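PDB 5ZE8: cytochrome c552 from Thermochromatium tepidum, which carries five c-type hemes in a single chain and, as a low-potential cytochrome of a photosynthetic bacterium, probably passes electrons along them. Local coordinates for residues 317-322 / 402-407; 163-168 / 193-198; 222-227 / 255-260. All blocks are in the same frame, centred on the assembly; numbering follows the deposited sequence.

Contact 1. Residues 317-322 / 402-407; sequences PFRNLY and LYYNLL. With HEC (heme c), chain F.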
loop_
_atom_site.group_PDB
_atom_site.type_symbol
_atom_site.label_atom_id
_atom_site.label_comp_id
_atom_site.label_asym_id
_atom_site.label_seq_id
_atom_site.Cartn_x
_atom_site.Cartn_y
_atom_site.Cartn_z
ATOM N N PRO A 317 -2.504 -9.268 -0.794
ATOM C CA PRO A 317 -2.384 -10.532 -0.100
ATOM C C PRO A 317 -1.091 -11.261 -0.390
ATOM O O PRO A 317 -0.701 -12.132 0.388
ATOM C CB PRO A 317 -3.604 -11.309 -0.615
ATOM C CG PRO A 317 -3.880 -10.715 -1.939
ATOM C CD PRO A 317 -3.712 -9.238 -1.638
ATOM N N PHE A 318 -0.389 -10.792 -1.441
ATOM C CA PHE A 318 0.818 -11.493 -1.843
ATOM C C PHE A 318 2.108 -10.912 -1.234
ATOM O O PHE A 318 3.168 -11.446 -1.508
ATOM C CB PHE A 318 1.032 -11.619 -3.289
ATOM C CG PHE A 318 0.210 -10.732 -4.074
ATOM C CD1 PHE A 318 0.551 -9.376 -4.168
ATOM C CD2 PHE A 318 -0.928 -11.215 -4.657
ATOM C CE1 PHE A 318 -0.272 -8.523 -4.911
ATOM C CE2 PHE A 318 -1.791 -10.350 -5.380
ATOM C CZ PHE A 318 -1.461 -9.001 -5.488
ATOM N N ARG A 319 1.984 -9.824 -0.469
ATOM C CA ARG A 319 3.121 -9.346 0.208
ATOM C C ARG A 319 3.618 -10.405 1.217
ATOM O O ARG A 319 2.848 -11.068 1.919
ATOM C CB ARG A 319 2.802 -8.085 1.003
ATOM C CG ARG A 319 2.246 -6.916 0.271
ATOM C CD ARG A 319 3.123 -6.519 -0.889
ATOM N NE ARG A 319 2.767 -5.199 -1.400
ATOM C CZ ARG A 319 2.500 -4.880 -2.655
ATOM N NH1 ARG A 319 2.216 -3.622 -2.949
ATOM N NH2 ARG A 319 2.458 -5.839 -3.615
ATOM N N ASN A 320 4.934 -10.485 1.304
ATOM C CA ASN A 320 5.543 -11.419 2.231
ATOM C C ASN A 320 6.931 -11.062 2.655
ATOM O O ASN A 320 7.659 -10.436 1.914
ATOM C CB ASN A 320 5.494 -12.823 1.639
ATOM C CG ASN A 320 6.358 -12.971 0.414
ATOM O OD1 ASN A 320 7.528 -13.320 0.542
ATOM N ND2 ASN A 320 5.804 -12.644 -0.779
ATOM N N LEU A 321 7.322 -11.471 3.844
ATOM C CA LEU A 321 8.720 -11.366 4.295
ATOM C C LEU A 321 9.277 -12.720 4.585
ATOM O O LEU A 321 8.536 -13.709 4.847
ATOM C CB LEU A 321 8.818 -10.625 5.612
ATOM C CG LEU A 321 7.803 -9.572 6.002
ATOM C CD1 LEU A 321 7.976 -9.065 7.432
ATOM C CD2 LEU A 321 7.872 -8.451 5.000
ATOM N N TYR A 322 10.603 -12.785 4.613
ATOM C CA TYR A 322 11.226 -14.001 5.128
ATOM C C TYR A 322 12.534 -13.663 5.781
ATOM O O TYR A 322 13.147 -12.703 5.370
ATOM C CB TYR A 322 11.410 -15.061 4.062
ATOM C CG TYR A 322 12.255 -14.793 2.856
ATOM C CD1 TYR A 322 13.632 -14.906 2.903
ATOM C CD2 TYR A 322 11.717 -14.390 1.634
ATOM C CE1 TYR A 322 14.413 -14.668 1.778
ATOM C CE2 TYR A 322 12.477 -14.204 0.491
ATOM C CZ TYR A 322 13.851 -14.299 0.585
ATOM O OH TYR A 322 14.621 -14.065 -0.523
ATOM N N LEU A 402 16.524 -9.864 6.870
ATOM C CA LEU A 402 15.078 -9.884 6.693
ATOM C C LEU A 402 14.745 -9.311 5.318
ATOM O O LEU A 402 15.301 -8.243 4.928
ATOM C CB LEU A 402 14.416 -9.085 7.781
ATOM C CG LEU A 402 12.899 -9.072 7.760
ATOM C CD1 LEU A 402 12.344 -10.430 8.093
ATOM C CD2 LEU A 402 12.356 -8.069 8.764
ATOM N N TYR A 403 14.006 -10.072 4.521
ATOM C CA TYR A 403 13.693 -9.754 3.115
ATOM C C TYR A 403 12.209 -9.472 2.968
ATOM O O TYR A 403 11.384 -10.154 3.546
ATOM C CB TYR A 403 14.049 -10.825 2.101
ATOM C CG TYR A 403 15.564 -10.920 1.957
ATOM C CD1 TYR A 403 16.249 -10.120 1.044
ATOM C CD2 TYR A 403 16.295 -11.827 2.813
ATOM C CE1 TYR A 403 17.609 -10.220 0.941
ATOM C CE2 TYR A 403 17.653 -11.930 2.664
ATOM C CZ TYR A 403 18.282 -11.135 1.750
ATOM O OH TYR A 403 19.665 -11.167 1.559
ATOM N N TYR A 404 11.901 -8.401 2.274
ATOM C CA TYR A 404 10.529 -8.066 1.861
ATOM C C TYR A 404 10.311 -8.373 0.375
ATOM O O TYR A 404 11.175 -8.195 -0.502
ATOM C CB TYR A 404 10.287 -6.600 2.114
ATOM C CG TYR A 404 8.937 -6.056 1.632
ATOM C CD1 TYR A 404 8.807 -5.619 0.349
ATOM C CD2 TYR A 404 7.784 -5.985 2.460
ATOM C CE1 TYR A 404 7.607 -5.079 -0.149
ATOM C CE2 TYR A 404 6.561 -5.469 1.978
ATOM C CZ TYR A 404 6.502 -5.022 0.682
ATOM O OH TYR A 404 5.345 -4.460 0.198
ATOM N N ASN A 405 9.085 -8.785 0.064
ATOM C CA ASN A 405 8.767 -9.151 -1.316
ATOM C C ASN A 405 7.367 -8.661 -1.684
ATOM O O ASN A 405 6.413 -8.962 -0.952
ATOM C CB ASN A 405 8.745 -10.643 -1.400
ATOM C CG ASN A 405 10.064 -11.278 -0.983
ATOM O OD1 ASN A 405 10.957 -11.367 -1.781
ATOM N ND2 ASN A 405 10.212 -11.541 0.309
ATOM N N LEU A 406 7.244 -7.915 -2.803
ATOM C CA LEU A 406 5.940 -7.503 -3.336
ATOM C C LEU A 406 4.995 -8.641 -3.706
ATOM O O LEU A 406 3.788 -8.482 -3.631
ATOM C CB LEU A 406 6.144 -6.618 -4.564
ATOM C CG LEU A 406 6.749 -5.233 -4.253
ATOM C CD1 LEU A 406 7.069 -4.554 -5.614
ATOM C CD2 LEU A 406 5.845 -4.302 -3.481
ATOM N N LEU A 407 5.562 -9.788 -4.105
ATOM C CA LEU A 407 4.794 -10.926 -4.596
ATOM C C LEU A 407 5.242 -12.231 -4.015
ATOM O O LEU A 407 6.389 -12.388 -3.686
ATOM C CB LEU A 407 4.925 -11.012 -6.114
ATOM C CG LEU A 407 4.422 -9.833 -6.942
ATOM C CD1 LEU A 407 4.864 -9.995 -8.414
ATOM C CD2 LEU A 407 2.925 -9.779 -6.808
HETATM FE FE HEC F . 0.825 2.238 7.039
HETATM C CHA HEC F . 3.000 0.621 5.085
HETATM C CHB HEC F . -1.636 1.915 4.685
HETATM C CHC HEC F . -1.443 3.714 9.156
HETATM C CHD HEC F . 3.367 3.032 9.195
HETATM N NA HEC F . 0.666 1.418 5.240
HETATM C C1A HEC F . 1.711 0.715 4.605
HETATM C C2A HEC F . 1.262 0.229 3.330
HETATM C C3A HEC F . -0.043 0.637 3.243
HETATM C C4A HEC F . -0.414 1.357 4.406
HETATM C CMA HEC F . -1.034 0.354 2.109
HETATM C CAA HEC F . 2.069 -0.647 2.341
HETATM C CBA HEC F . 2.007 -2.122 2.722
HETATM C CGA HEC F . 2.755 -3.052 1.801
HETATM O O1A HEC F . 2.249 -3.426 0.716
HETATM O O2A HEC F . 3.915 -3.422 2.162
HETATM N NB HEC F . -1.149 2.741 6.966
HETATM C C1B HEC F . -1.935 2.557 5.861
HETATM C C2B HEC F . -3.247 3.033 6.126
HETATM C C3B HEC F . -3.272 3.552 7.418
HETATM C C4B HEC F . -1.898 3.323 7.919
HETATM C CMB HEC F . -4.466 2.962 5.195
HETATM C CAB HEC F . -4.362 4.062 8.269
HETATM C CBB HEC F . -5.452 3.191 8.424
HETATM N NC HEC F . 0.939 3.183 8.832
HETATM C C1C HEC F . -0.125 3.674 9.523
HETATM C C2C HEC F . 0.397 4.380 10.656
HETATM C C3C HEC F . 1.759 4.249 10.687
HETATM C C4C HEC F . 2.091 3.434 9.535
HETATM C CMC HEC F . -0.443 5.205 11.627
HETATM C CAC HEC F . 2.817 4.750 11.658
HETATM C CBC HEC F . 2.632 4.447 13.024
HETATM N ND HEC F . 2.723 1.837 7.136
HETATM C C1D HEC F . 3.668 2.304 8.042
HETATM C C2D HEC F . 5.040 1.910 7.655
HETATM C C3D HEC F . 4.973 1.197 6.516
HETATM C C4D HEC F . 3.505 1.199 6.238
HETATM C CMD HEC F . 6.259 2.219 8.441
HETATM C CAD HEC F . 6.060 0.579 5.690
HETATM C CBD HEC F . 5.894 -0.918 5.571
HETATM C CGD HEC F . 5.475 -1.449 4.209
HETATM O O1D HEC F . 5.558 -0.754 3.200
HETATM O O2D HEC F . 5.077 -2.605 4.206
#

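Contact 2. Residues 163-168 / 193-198; sequences IGFPRE and NPHLGE. With HEC (heme c), chain B; SO4 (sulfate ion), chain G.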
loop_
_atom_site.group_PDB
_atom_site.type_symbol
_atom_site.label_atom_id
_atom_site.label_comp_id
_atom_site.label_asym_id
_atom_site.label_seq_id
_atom_site.Cartn_x
_atom_site.Cartn_y
_atom_site.Cartn_z
ATOM N N ILE A 163 -8.056 22.806 5.959
ATOM C CA ILE A 163 -8.471 24.127 6.556
ATOM C C ILE A 163 -9.329 24.966 5.610
ATOM O O ILE A 163 -10.279 25.618 6.055
ATOM C CB ILE A 163 -7.279 24.975 6.864
ATOM C CG1 ILE A 163 -6.234 24.194 7.661
ATOM C CG2 ILE A 163 -7.679 26.300 7.601
ATOM C CD1 ILE A 163 -6.801 23.802 8.976
ATOM N N GLY A 164 -9.011 24.947 4.311
ATOM C CA GLY A 164 -9.660 25.803 3.373
ATOM C C GLY A 164 -9.233 27.240 3.618
ATOM O O GLY A 164 -8.131 27.534 4.122
ATOM N N PHE A 165 -10.173 28.139 3.302
ATOM C CA PHE A 165 -9.923 29.574 3.457
ATOM C C PHE A 165 -11.097 30.240 4.161
ATOM O O PHE A 165 -12.003 30.807 3.503
ATOM C CB PHE A 165 -9.708 30.143 2.062
ATOM C CG PHE A 165 -8.501 29.566 1.398
ATOM C CD1 PHE A 165 -7.304 29.967 1.731
ATOM C CD2 PHE A 165 -8.640 28.574 0.416
ATOM C CE1 PHE A 165 -6.163 29.436 1.210
ATOM C CE2 PHE A 165 -7.528 28.010 -0.112
ATOM C CZ PHE A 165 -6.272 28.403 0.304
ATOM N N PRO A 166 -11.166 30.099 5.487
ATOM C CA PRO A 166 -12.266 30.630 6.256
ATOM C C PRO A 166 -12.026 32.125 6.376
ATOM O O PRO A 166 -11.394 32.604 7.317
ATOM C CB PRO A 166 -12.134 29.862 7.578
ATOM C CG PRO A 166 -10.601 29.619 7.675
ATOM C CD PRO A 166 -10.350 29.167 6.292
ATOM N N ARG A 167 -12.567 32.828 5.429
ATOM C CA ARG A 167 -12.316 34.240 5.343
ATOM C C ARG A 167 -13.593 35.045 5.391
ATOM O O ARG A 167 -13.577 36.192 4.971
ATOM C CB ARG A 167 -11.448 34.533 4.083
ATOM C CG ARG A 167 -10.013 34.000 4.232
ATOM C CD ARG A 167 -9.035 34.402 3.124
ATOM N NE ARG A 167 -7.765 33.742 3.371
ATOM C CZ ARG A 167 -6.759 33.679 2.503
ATOM N NH1 ARG A 167 -6.879 34.242 1.315
ATOM N NH2 ARG A 167 -5.643 33.021 2.828
ATOM N N GLU A 168 -14.692 34.441 5.862
ATOM C CA GLU A 168 -15.953 35.168 5.920
ATOM C C GLU A 168 -15.820 36.404 6.848
ATOM O O GLU A 168 -16.172 37.570 6.473
ATOM C CB GLU A 168 -17.084 34.248 6.329
ATOM C CG GLU A 168 -18.369 34.987 6.636
ATOM C CD GLU A 168 -19.289 35.127 5.471
ATOM O OE1 GLU A 168 -18.857 35.690 4.425
ATOM O OE2 GLU A 168 -20.455 34.689 5.635
ATOM N N ASN A 193 -4.612 32.902 -5.916
ATOM C CA ASN A 193 -5.427 31.887 -5.174
ATOM C C ASN A 193 -6.713 31.695 -5.908
ATOM O O ASN A 193 -7.636 32.524 -5.801
ATOM C CB ASN A 193 -5.639 32.322 -3.730
ATOM C CG ASN A 193 -6.307 31.214 -2.893
ATOM O OD1 ASN A 193 -6.875 30.301 -3.454
ATOM N ND2 ASN A 193 -6.120 31.263 -1.613
ATOM N N PRO A 194 -6.859 30.559 -6.661
ATOM C CA PRO A 194 -8.045 30.278 -7.407
ATOM C C PRO A 194 -9.179 29.598 -6.590
ATOM O O PRO A 194 -10.187 29.254 -7.159
ATOM C CB PRO A 194 -7.536 29.254 -8.411
ATOM C CG PRO A 194 -6.519 28.442 -7.614
ATOM C CD PRO A 194 -5.859 29.438 -6.720
ATOM N N HIS A 195 -8.931 29.443 -5.288
ATOM C CA HIS A 195 -9.823 28.747 -4.376
ATOM C C HIS A 195 -10.743 29.714 -3.582
ATOM O O HIS A 195 -11.415 29.250 -2.653
ATOM C CB HIS A 195 -9.030 27.939 -3.390
ATOM C CG HIS A 195 -8.014 27.033 -3.997
ATOM N ND1 HIS A 195 -8.368 26.076 -4.918
ATOM C CD2 HIS A 195 -6.685 26.874 -3.748
ATOM C CE1 HIS A 195 -7.261 25.425 -5.263
ATOM N NE2 HIS A 195 -6.247 25.858 -4.547
ATOM N N LEU A 196 -10.895 30.968 -4.036
ATOM C CA LEU A 196 -11.648 32.020 -3.269
ATOM C C LEU A 196 -12.883 32.499 -3.985
ATOM O O LEU A 196 -13.362 33.653 -3.764
ATOM C CB LEU A 196 -10.771 33.213 -2.993
ATOM C CG LEU A 196 -9.492 32.930 -2.226
ATOM C CD1 LEU A 196 -8.613 34.156 -2.018
ATOM C CD2 LEU A 196 -9.851 32.244 -0.922
ATOM N N GLY A 197 -13.362 31.696 -4.895
ATOM C CA GLY A 197 -14.589 31.961 -5.599
ATOM C C GLY A 197 -14.481 32.558 -6.983
ATOM O O GLY A 197 -15.506 32.762 -7.591
ATOM N N GLU A 198 -13.280 32.795 -7.510
ATOM C CA GLU A 198 -13.136 33.293 -8.905
ATOM C C GLU A 198 -11.874 32.804 -9.613
ATOM O O GLU A 198 -10.932 32.391 -8.914
ATOM C CB GLU A 198 -13.147 34.802 -8.919
ATOM C CG GLU A 198 -12.126 35.482 -8.035
ATOM C CD GLU A 198 -12.605 36.868 -7.572
ATOM O OE1 GLU A 198 -12.244 37.288 -6.451
ATOM O OE2 GLU A 198 -13.359 37.545 -8.310
HETATM FE FE HEC B . -4.295 25.107 -4.501
HETATM C CHA HEC B . -4.009 25.761 -1.141
HETATM C CHB HEC B . -5.428 21.954 -3.816
HETATM C CHC HEC B . -4.498 24.402 -7.859
HETATM C CHD HEC B . -3.045 28.189 -5.263
HETATM N NA HEC B . -4.713 24.081 -2.831
HETATM C C1A HEC B . -4.533 24.548 -1.536
HETATM C C2A HEC B . -4.942 23.559 -0.594
HETATM C C3A HEC B . -5.317 22.456 -1.335
HETATM C C4A HEC B . -5.209 22.780 -2.727
HETATM C CMA HEC B . -5.864 21.137 -0.805
HETATM C CAA HEC B . -4.833 23.663 0.902
HETATM C CBA HEC B . -5.857 24.580 1.582
HETATM C CGA HEC B . -5.692 24.288 3.066
HETATM O O1A HEC B . -4.781 24.833 3.697
HETATM O O2A HEC B . -6.526 23.620 3.710
HETATM N NB HEC B . -4.875 23.478 -5.616
HETATM C C1B HEC B . -5.285 22.278 -5.118
HETATM C C2B HEC B . -5.534 21.409 -6.197
HETATM C C3B HEC B . -5.263 22.026 -7.368
HETATM C C4B HEC B . -4.865 23.395 -6.944
HETATM C CMB HEC B . -5.971 19.941 -5.920
HETATM C CAB HEC B . -5.557 21.565 -8.767
HETATM C CBB HEC B . -6.869 21.053 -9.060
HETATM N NC HEC B . -3.865 26.141 -6.226
HETATM C C1C HEC B . -4.041 25.643 -7.509
HETATM C C2C HEC B . -3.518 26.581 -8.447
HETATM C C3C HEC B . -3.035 27.671 -7.725
HETATM C C4C HEC B . -3.294 27.397 -6.352
HETATM C CMC HEC B . -3.396 26.274 -9.929
HETATM C CAC HEC B . -2.354 28.933 -8.197
HETATM C CBC HEC B . -2.780 29.590 -9.326
HETATM N ND HEC B . -3.670 26.594 -3.443
HETATM C C1D HEC B . -3.197 27.795 -3.948
HETATM C C2D HEC B . -2.798 28.660 -2.860
HETATM C C3D HEC B . -3.061 28.014 -1.718
HETATM C C4D HEC B . -3.625 26.688 -2.111
HETATM C CMD HEC B . -2.197 30.065 -2.972
HETATM C CAD HEC B . -2.750 28.477 -0.316
HETATM C CBD HEC B . -1.402 27.952 0.181
HETATM C CGD HEC B . -0.198 27.837 -0.704
HETATM O O1D HEC B . 0.443 28.894 -1.003
HETATM O O2D HEC B . 0.155 26.680 -1.097
HETATM S S SO4 G . -3.295 33.441 0.357
HETATM O O1 SO4 G . -3.458 34.608 1.311
HETATM O O2 SO4 G . -4.379 33.579 -0.656
HETATM O O3 SO4 G . -1.930 33.370 -0.326
HETATM O O4 SO4 G . -3.537 32.252 1.213
#

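Contact 3. Residues 222-227 / 255-260; sequences SDACMG and ACQTCH. With HEC (heme c), chain F.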
loop_
_atom_site.group_PDB
_atom_site.type_symbol
_atom_site.label_atom_id
_atom_site.label_comp_id
_atom_site.label_asym_id
_atom_site.label_seq_id
_atom_site.Cartn_x
_atom_site.Cartn_y
_atom_site.Cartn_z
ATOM N N SER A 222 -8.544 8.999 9.031
ATOM C CA SER A 222 -8.476 7.891 8.168
ATOM C C SER A 222 -9.591 7.837 7.180
ATOM O O SER A 222 -9.490 7.035 6.204
ATOM C CB SER A 222 -8.402 6.562 8.928
ATOM O OG SER A 222 -9.638 6.258 9.619
ATOM N N ASP A 223 -10.647 8.649 7.320
ATOM C CA ASP A 223 -11.630 8.771 6.236
ATOM C C ASP A 223 -11.000 9.057 4.884
ATOM O O ASP A 223 -11.614 8.712 3.868
ATOM C CB ASP A 223 -12.655 9.888 6.559
ATOM C CG ASP A 223 -13.628 9.490 7.692
ATOM O OD1 ASP A 223 -13.521 8.407 8.316
ATOM O OD2 ASP A 223 -14.510 10.320 7.984
ATOM N N ALA A 224 -9.846 9.701 4.898
ATOM C CA ALA A 224 -9.142 10.085 3.662
ATOM C C ALA A 224 -8.639 8.843 2.941
ATOM O O ALA A 224 -8.278 8.994 1.737
ATOM C CB ALA A 224 -7.991 11.002 3.967
ATOM N N CYS A 225 -8.541 7.691 3.603
ATOM C CA CYS A 225 -7.845 6.538 3.016
ATOM C C CYS A 225 -8.740 5.305 2.940
ATOM O O CYS A 225 -8.476 4.395 2.174
ATOM C CB CYS A 225 -6.611 6.186 3.879
ATOM S SG CYS A 225 -5.635 7.648 4.362
ATOM N N MET A 226 -9.736 5.186 3.834
ATOM C CA MET A 226 -10.348 3.896 4.076
ATOM C C MET A 226 -11.136 3.330 2.929
ATOM O O MET A 226 -11.211 2.081 2.848
ATOM C CB MET A 226 -11.245 3.883 5.361
ATOM C CG MET A 226 -10.508 3.897 6.645
ATOM S SD MET A 226 -9.557 2.375 6.895
ATOM C CE MET A 226 -8.170 3.218 6.410
ATOM N N GLY A 227 -11.736 4.130 2.074
ATOM C CA GLY A 227 -12.525 3.533 0.955
ATOM C C GLY A 227 -11.691 2.602 0.069
ATOM O O GLY A 227 -12.150 1.576 -0.458
ATOM N N ALA A 255 -4.055 8.441 13.099
ATOM C CA ALA A 255 -4.537 8.642 11.716
ATOM C C ALA A 255 -3.424 8.205 10.752
ATOM O O ALA A 255 -2.247 8.411 11.061
ATOM C CB ALA A 255 -4.838 10.102 11.485
ATOM N N CYS A 256 -3.840 7.585 9.631
ATOM C CA CYS A 256 -2.848 7.090 8.643
ATOM C C CYS A 256 -1.860 8.194 8.282
ATOM O O CYS A 256 -0.677 7.999 8.132
ATOM C CB CYS A 256 -3.587 6.609 7.348
ATOM S SG CYS A 256 -5.039 5.622 7.564
ATOM N N GLN A 257 -2.391 9.447 8.137
ATOM C CA GLN A 257 -1.601 10.591 7.735
ATOM C C GLN A 257 -0.466 10.932 8.676
ATOM O O GLN A 257 0.540 11.478 8.227
ATOM C CB GLN A 257 -2.470 11.828 7.552
ATOM C CG GLN A 257 -3.528 11.696 6.482
ATOM C CD GLN A 257 -4.852 11.193 7.018
ATOM O OE1 GLN A 257 -4.950 10.185 7.751
ATOM N NE2 GLN A 257 -5.933 11.846 6.578
ATOM N N THR A 258 -0.654 10.689 9.965
ATOM C CA THR A 258 0.442 11.002 10.862
ATOM C C THR A 258 1.724 10.314 10.559
ATOM O O THR A 258 2.789 10.924 10.663
ATOM C CB THR A 258 0.027 10.805 12.342
ATOM O OG1 THR A 258 -1.307 11.261 12.494
ATOM C CG2 THR A 258 0.936 11.539 13.254
ATOM N N CYS A 259 1.663 9.086 9.998
ATOM C CA CYS A 259 2.826 8.393 9.541
ATOM C C CYS A 259 3.108 8.561 8.040
ATOM O O CYS A 259 4.236 8.602 7.641
ATOM C CB CYS A 259 2.653 6.887 9.834
ATOM S SG CYS A 259 2.631 6.663 11.620
ATOM N N HIS A 260 2.034 8.574 7.216
ATOM C CA HIS A 260 2.153 8.496 5.758
ATOM C C HIS A 260 2.112 9.801 5.010
ATOM O O HIS A 260 2.417 9.842 3.858
ATOM C CB HIS A 260 1.047 7.571 5.239
ATOM C CG HIS A 260 1.275 6.107 5.465
ATOM N ND1 HIS A 260 2.306 5.455 4.858
ATOM C CD2 HIS A 260 0.668 5.207 6.272
ATOM C CE1 HIS A 260 2.284 4.181 5.234
ATOM N NE2 HIS A 260 1.331 4.028 6.106
HETATM FE FE HEC F . 0.825 2.238 7.039
HETATM C CHA HEC F . 3.000 0.621 5.085
HETATM C CHB HEC F . -1.636 1.915 4.685
HETATM C CHC HEC F . -1.443 3.714 9.156
HETATM C CHD HEC F . 3.367 3.032 9.195
HETATM N NA HEC F . 0.666 1.418 5.240
HETATM C C1A HEC F . 1.711 0.715 4.605
HETATM C C2A HEC F . 1.262 0.229 3.330
HETATM C C3A HEC F . -0.043 0.637 3.243
HETATM C C4A HEC F . -0.414 1.357 4.406
HETATM C CMA HEC F . -1.034 0.354 2.109
HETATM C CAA HEC F . 2.069 -0.647 2.341
HETATM C CBA HEC F . 2.007 -2.122 2.722
HETATM C CGA HEC F . 2.755 -3.052 1.801
HETATM O O1A HEC F . 2.249 -3.426 0.716
HETATM O O2A HEC F . 3.915 -3.422 2.162
HETATM N NB HEC F . -1.149 2.741 6.966
HETATM C C1B HEC F . -1.935 2.557 5.861
HETATM C C2B HEC F . -3.247 3.033 6.126
HETATM C C3B HEC F . -3.272 3.552 7.418
HETATM C C4B HEC F . -1.898 3.323 7.919
HETATM C CMB HEC F . -4.466 2.962 5.195
HETATM C CAB HEC F . -4.362 4.062 8.269
HETATM C CBB HEC F . -5.452 3.191 8.424
HETATM N NC HEC F . 0.939 3.183 8.832
HETATM C C1C HEC F . -0.125 3.674 9.523
HETATM C C2C HEC F . 0.397 4.380 10.656
HETATM C C3C HEC F . 1.759 4.249 10.687
HETATM C C4C HEC F . 2.091 3.434 9.535
HETATM C CMC HEC F . -0.443 5.205 11.627
HETATM C CAC HEC F . 2.817 4.750 11.658
HETATM C CBC HEC F . 2.632 4.447 13.024
HETATM N ND HEC F . 2.723 1.837 7.136
HETATM C C1D HEC F . 3.668 2.304 8.042
HETATM C C2D HEC F . 5.040 1.910 7.655
HETATM C C3D HEC F . 4.973 1.197 6.516
HETATM C C4D HEC F . 3.505 1.199 6.238
HETATM C CMD HEC F . 6.259 2.219 8.441
HETATM C CAD HEC F . 6.060 0.579 5.690
HETATM C CBD HEC F . 5.894 -0.918 5.571
HETATM C CGD HEC F . 5.475 -1.449 4.209
HETATM O O1D HEC F . 5.558 -0.754 3.200
HETATM O O2D HEC F . 5.077 -2.605 4.206
#

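Contact 1. Residues 317-322 / 402-407
L406 lays its CD2 methyl over one face of the R319 guanidinium, 3.5 Å from R319 CZ, just where an antiparallel beta pair, strand 320-322 against strand 402-405, frays into loops beside two hemes. The arginine chain is bent at chi2 (-54°), which brings its head round to the porphyrin side. There R319 NE donates a nearly straight bond of 2.8 Å to propionate atom O1A of heme F, while R319 NH2 turns to the carbonyl O of L406 and to a propionate of a second heme. Y404 holds the second oxygen of that same heme F carboxylate: its OH lies 2.6 Å from heme O2A, so a planar cation and a phenol together clamp one carboxylate, an arrangement likely to favour its ionised form. A leucine in place of R319 would probably leave both propionates short of a positive partner and the L406 carbonyl without this donor. L321 CD2 packs 3.5 Å from Y404 CD2 on the same side of the sheet. On the other side two asparagines lie with amide planes almost parallel. N320 O accepts from N405 N at 2.9 Å, and also from N405 ND2, which approaches from above the carbonyl plane. The ND2 of N320 bonds F318 O. Further along, Y403 CB sits over the Y322 ring, 3.9 Å from its centroid.

Contact 2. Residues 163-168 / 193-198
F165 brings this loop against N193, H195 and L196, and the two residues ahead of it tie the loop to heme B. I163 N donates to propionate atom O2A of the heme at 2.8 Å. G164 N grips the same oxygen, so two successive backbone N-H groups share one carboxylate atom. The positive phi of G164 (70°) suits glycine. F165 then turns its ring edge to the porphyrin, CZ 3.6 Å from heme CAD. One ring face receives the N193 amide, whose ND2 stands 3.4 Å from F165 CE1, the two planes 72° apart. Along the rest of the ring CE2 meets H195 CB at 3.6 Å, and F165 CB touches L196 CD2. Phenylalanine suits the place because its edge can lie against the heme while one face takes the amide and its CB meets the leucine methyl.

H195, whose ring meets that of F165 rim to rim, belongs to a bis-histidine c-type heme site: H195 NE2 binds the iron at 2.1 Å, with H49 as the other axial ligand. H195 ND1 donates to L210 O, which, together with the bond to iron, helps to fix the rotation of the imidazole. N193 OD1 accepts from H195 N at 2.9 Å, an Asx turn that ties the asparagine to the backbone of the iron ligand.

Past P166, R167 takes the N-cap position of helix 168-173. Its extended chain runs back so that F165 CD1 lies over one face of the guanidinium. R167 NH2 reaches O4 of a sulfate, probably from the crystallisation liquor, at 2.8 Å; R167 NH1 and N193 ND2 both donate to sulfate O2.

Contact 3. Residues 222-227 / 255-260
C256 meets C225 first through its CB, which lies 3.8 Å from C225 SG. Its chi1 of -44° then sets the sulfur beside its own backbone N, close to S222, whose CB is 3.7 Å from C256 SG. At the tip, C256 SG forms a thioether of 1.8 Å to CAB of heme F, and M226 CE approaches the same sulfur more loosely. The methionine methyl also touches the outer carbon of the thioether-bearing substituent, M226 CE lying 3.4 Å from heme CBB, where a slim, flexible thioether chain can follow the outline of the substituent.

C256 opens a CXXCH heme-binding motif. C259 SG makes the second thioether, to heme CAC at 1.9 Å. H260 NE2 binds the heme iron, FE, at 2.1 Å, with H310 as the other axial ligand. C225 opens another such motif and carries a different heme through its own SG, so each sulfur is already committed to a thioether and the two cysteines meet only by packing.

Q257, between the cysteines, is bent at chi2 (92°), which swings its amide back over A224: NE2 lies 3.4 Å from A224 CB. That amide nitrogen is held by the carbonyls of L219 and T221, and the small alanine leaves room for it.

Helix 256-260 therefore sits against the turn 222-225, where S222 O accepts from both C225 N and M226 N. Helix 226-229 leads away from this turn, with M226 packed on Y136 of strand 133-136.

Overall arrangement
Contacts 1 and 3 share heme F from two sides: 317-322 / 402-407 holds a propionate, whereas segment 255-260 of contact 3 supplies both thioethers and one axial histidine; C225 of 222-227 is linked to another heme. Their centres are 23 Å apart and their nearest atoms about 10 Å, so the heme bridges two regions that do not touch. Contact 2, centred about 33 Å from the centre of the chain, serves heme B; its centre is 45 Å from that of contact 1, on the opposite side. Contact 3 falls between, 24 Å from the centre of contact 2. The three are thus spread through the molecule, as might be expected of a multiheme electron carrier.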